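Local coordinates for 182aa long hypothetical protein (PDB 2GAN) that is a putative acetyltransferase of the GNAT family, probably transferring an acetyl group from acetyl-CoA to a substrate not yet identified, at residues I82-K87 and K133-L138. Residues are numbered along the deposited sequence; the frame is centred on the assembly and turned at random.
Sequences IALVYK and KRLRSL
The ring of Y86 takes the methyl CD1 of L138 squarely over one face: a CH-pi contact with the carbon 3.4 Å from the ring centroid and 13° off its normal. With CG set between the backbone N and the carbonyl carbon (chi1 60°), the tyrosine holds its ring where that face meets the methyl. L135 reaches the same ring obliquely, its CD2 4.0 Å from Y86 CD2. The other flat group, the guanidinium of R134, has L138 CD2 over one of its faces, so the two methyls of L138 serve one flat group each. All this sits in the alpha/beta fold of the GNAT acetyltransferases, where the C-terminal end of helix 123-137 packs on the central mixed sheet at the end of strand 78-85.

Further into the sheet, the CA–CB bond of L84 is directed toward the helix segment, and its two methyls divide between two neighbours. CD1 lies 3.4 Å from R134 CG, against the aliphatic part of the arginine, while CD2 meets L135 CG at 4.0 Å. L135 continues onto I109 of strand 106-114, and A131, one turn back along the helix, also touches L84.

The polar ends of Y86 and R134 converge on E68 of strand 68-74: the phenol OH is hydrogen-bonded to E68 OE1, and R134 NH2 makes a salt bridge to the same oxygen. That shared carboxylate probably offsets the charge of R134; K87 NZ bonds only weakly to the phenol. Putting an alanine at Y86 would probably leave L138 CD1 without its aromatic surface and E68 without one of its hydrogen bonds. On the helix segment, S137 OG donates to R134 O at 2.6 Å, tilted 20° from the carbonyl plane.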
ATOM      1  N   ILE A  82      10.362  13.561   9.835  1.00 20.12           N
ATOM      2  CA  ILE A  82       9.213  13.317  10.691  1.00 20.10           C
ATOM      3  C   ILE A  82       8.872  14.623  11.419  1.00 21.26           C
ATOM      4  O   ILE A  82       9.747  15.300  11.961  1.00 19.78           O
ATOM      5  CB  ILE A  82       9.469  12.169  11.698  1.00 18.59           C
ATOM      6  CG1 ILE A  82       8.124  11.673  12.244  1.00 20.05           C
ATOM      7  CG2 ILE A  82      10.396  12.633  12.813  1.00 15.14           C
ATOM      8  CD1 ILE A  82       8.192  10.332  12.996  1.00 24.11           C
ATOM      9  N   ALA A  83       7.590  14.964  11.401  1.00 21.98           N
ATOM     10  CA  ALA A  83       7.089  16.195  11.988  1.00 22.87           C
ATOM     11  C   ALA A  83       6.067  15.980  13.089  1.00 21.52           C
ATOM     12  O   ALA A  83       5.292  15.024  13.056  1.00 21.94           O
ATOM     13  CB  ALA A  83       6.466  17.061  10.887  1.00 22.54           C
ATOM     14  N   LEU A  84       6.057  16.890  14.058  1.00 21.07           N
ATOM     15  CA  LEU A  84       5.106  16.823  15.163  1.00 20.23           C
ATOM     16  C   LEU A  84       4.227  18.060  15.201  1.00 20.86           C
ATOM     17  O   LEU A  84       4.712  19.182  15.020  1.00 22.01           O
ATOM     18  CB  LEU A  84       5.845  16.734  16.484  1.00 19.73           C
ATOM     19  CG  LEU A  84       6.839  15.580  16.513  1.00 22.65           C
ATOM     20  CD1 LEU A  84       7.559  15.589  17.857  1.00 23.10           C
ATOM     21  CD2 LEU A  84       6.107  14.266  16.271  1.00 19.09           C
ATOM     22  N   VAL A  85       2.938  17.850  15.437  1.00 19.64           N
ATOM     23  CA  VAL A  85       1.994  18.947  15.548  1.00 21.06           C
ATOM     24  C   VAL A  85       1.264  18.750  16.862  1.00 21.45           C
ATOM     25  O   VAL A  85       0.615  17.725  17.066  1.00 22.16           O
ATOM     26  CB  VAL A  85       0.962  18.975  14.387  1.00 20.79           C
ATOM     27  CG1 VAL A  85      -0.059  20.073  14.631  1.00 18.80           C
ATOM     28  CG2 VAL A  85       1.679  19.237  13.060  1.00 16.65           C
ATOM     29  N   TYR A  86       1.390  19.724  17.759  1.00 18.85           N
ATOM     30  CA  TYR A  86       0.750  19.627  19.070  1.00 22.04           C
ATOM     31  C   TYR A  86       0.337  20.971  19.698  1.00 22.45           C
ATOM     32  O   TYR A  86      -0.331  20.983  20.728  1.00 23.60           O
ATOM     33  CB  TYR A  86       1.679  18.862  20.021  1.00 18.54           C
ATOM     34  CG  TYR A  86       3.019  19.529  20.213  1.00 18.84           C
ATOM     35  CD1 TYR A  86       3.184  20.555  21.149  1.00 18.89           C
ATOM     36  CD2 TYR A  86       4.114  19.170  19.424  1.00 18.35           C
ATOM     37  CE1 TYR A  86       4.409  21.210  21.291  1.00 21.27           C
ATOM     38  CE2 TYR A  86       5.343  19.817  19.558  1.00 20.71           C
ATOM     39  CZ  TYR A  86       5.482  20.833  20.489  1.00 21.61           C
ATOM     40  OH  TYR A  86       6.690  21.470  20.622  1.00 26.47           O
ATOM     41  N   LYS A  87       0.715  22.093  19.083  1.00 25.42           N
ATOM     42  CA  LYS A  87       0.355  23.408  19.625  1.00 29.56           C
ATOM     43  C   LYS A  87      -1.033  23.867  19.192  1.00 31.24           C
ATOM     44  O   LYS A  87      -1.223  24.339  18.069  1.00 32.17           O
ATOM     45  CB  LYS A  87       1.354  24.482  19.202  1.00 29.21           C
ATOM     46  CG  LYS A  87       2.766  24.267  19.685  1.00 34.10           C
ATOM     47  CD  LYS A  87       3.648  25.438  19.284  1.00 34.03           C
ATOM     48  CE  LYS A  87       5.120  25.088  19.416  1.00 35.26           C
ATOM     49  NZ  LYS A  87       5.480  24.612  20.773  1.00 37.80           N
ATOM     50  N   LYS A 133       8.183   9.227  21.499  1.00 23.90           N
ATOM     51  CA  LYS A 133       8.682   9.636  22.819  1.00 25.07           C
ATOM     52  C   LYS A 133       8.659  11.151  23.015  1.00 25.04           C
ATOM     53  O   LYS A 133       8.325  11.636  24.098  1.00 26.04           O
ATOM     54  CB  LYS A 133      10.098   9.099  23.054  1.00 26.05           C
ATOM     55  CG  LYS A 133      10.103   7.708  23.677  1.00 31.40           C
ATOM     56  CD  LYS A 133      11.488   7.073  23.698  1.00 33.46           C
ATOM     57  CE  LYS A 133      11.396   5.608  24.120  1.00 34.57           C
ATOM     58  NZ  LYS A 133      12.631   4.851  23.776  1.00 37.27           N
ATOM     59  N   ARG A 134       9.005  11.900  21.975  1.00 23.11           N
ATOM     60  CA  ARG A 134       8.994  13.347  22.091  1.00 23.25           C
ATOM     61  C   ARG A 134       7.584  13.794  22.478  1.00 23.73           C
ATOM     62  O   ARG A 134       7.407  14.548  23.429  1.00 21.99           O
ATOM     63  CB  ARG A 134       9.417  13.989  20.772  1.00 25.51           C
ATOM     64  CG  ARG A 134       9.279  15.503  20.733  1.00 26.25           C
ATOM     65  CD  ARG A 134      10.085  16.181  21.825  1.00 26.79           C
ATOM     66  NE  ARG A 134       9.910  17.628  21.750  1.00 26.84           N
ATOM     67  CZ  ARG A 134      10.367  18.489  22.650  1.00 25.58           C
ATOM     68  NH1 ARG A 134      11.035  18.060  23.709  1.00 27.39           N
ATOM     69  NH2 ARG A 134      10.151  19.781  22.492  1.00 24.03           N
ATOM     70  N   LEU A 135       6.580  13.314  21.752  1.00 24.29           N
ATOM     71  CA  LEU A 135       5.208  13.686  22.062  1.00 24.14           C
ATOM     72  C   LEU A 135       4.850  13.300  23.493  1.00 25.33           C
ATOM     73  O   LEU A 135       4.294  14.108  24.233  1.00 22.92           O
ATOM     74  CB  LEU A 135       4.239  13.034  21.079  1.00 22.82           C
ATOM     75  CG  LEU A 135       4.206  13.699  19.698  1.00 19.84           C
ATOM     76  CD1 LEU A 135       3.259  12.931  18.815  1.00 17.39           C
ATOM     77  CD2 LEU A 135       3.763  15.164  19.816  1.00 19.69           C
ATOM     78  N   ARG A 136       5.182  12.071  23.881  1.00 26.22           N
ATOM     79  CA  ARG A 136       4.903  11.608  25.234  1.00 28.22           C
ATOM     80  C   ARG A 136       5.512  12.545  26.276  1.00 27.39           C
ATOM     81  O   ARG A 136       4.850  12.931  27.233  1.00 26.04           O
ATOM     82  CB  ARG A 136       5.434  10.181  25.437  1.00 29.82           C
ATOM     83  CG  ARG A 136       4.485   9.105  24.930  1.00 34.99           C
ATOM     84  CD  ARG A 136       5.093   7.716  25.022  1.00 39.05           C
ATOM     85  NE  ARG A 136       5.529   7.363  26.375  1.00 42.97           N
ATOM     86  CZ  ARG A 136       4.719   6.999  27.370  1.00 43.46           C
ATOM     87  NH1 ARG A 136       3.406   6.934  27.185  1.00 43.70           N
ATOM     88  NH2 ARG A 136       5.231   6.692  28.554  1.00 44.90           N
ATOM     89  N   SER A 137       6.764  12.929  26.079  1.00 27.78           N
ATOM     90  CA  SER A 137       7.419  13.814  27.032  1.00 29.07           C
ATOM     91  C   SER A 137       6.710  15.160  27.090  1.00 30.11           C
ATOM     92  O   SER A 137       7.000  15.976  27.959  1.00 30.94           O
ATOM     93  CB  SER A 137       8.874  14.035  26.634  1.00 29.06           C
ATOM     94  OG  SER A 137       8.943  14.875  25.500  1.00 33.60           O
ATOM     95  N   LEU A 138       5.797  15.397  26.151  1.00 29.20           N
ATOM     96  CA  LEU A 138       5.045  16.648  26.108  1.00 28.79           C
ATOM     97  C   LEU A 138       3.640  16.415  26.663  1.00 28.80           C
ATOM     98  O   LEU A 138       2.793  17.308  26.622  1.00 29.35           O
ATOM     99  CB  LEU A 138       4.951  17.176  24.664  1.00 26.96           C
ATOM    100  CG  LEU A 138       6.244  17.567  23.930  1.00 26.40           C
ATOM    101  CD1 LEU A 138       5.916  18.156  22.548  1.00 28.30           C
ATOM    102  CD2 LEU A 138       7.011  18.582  24.752  1.00 27.48           C
TER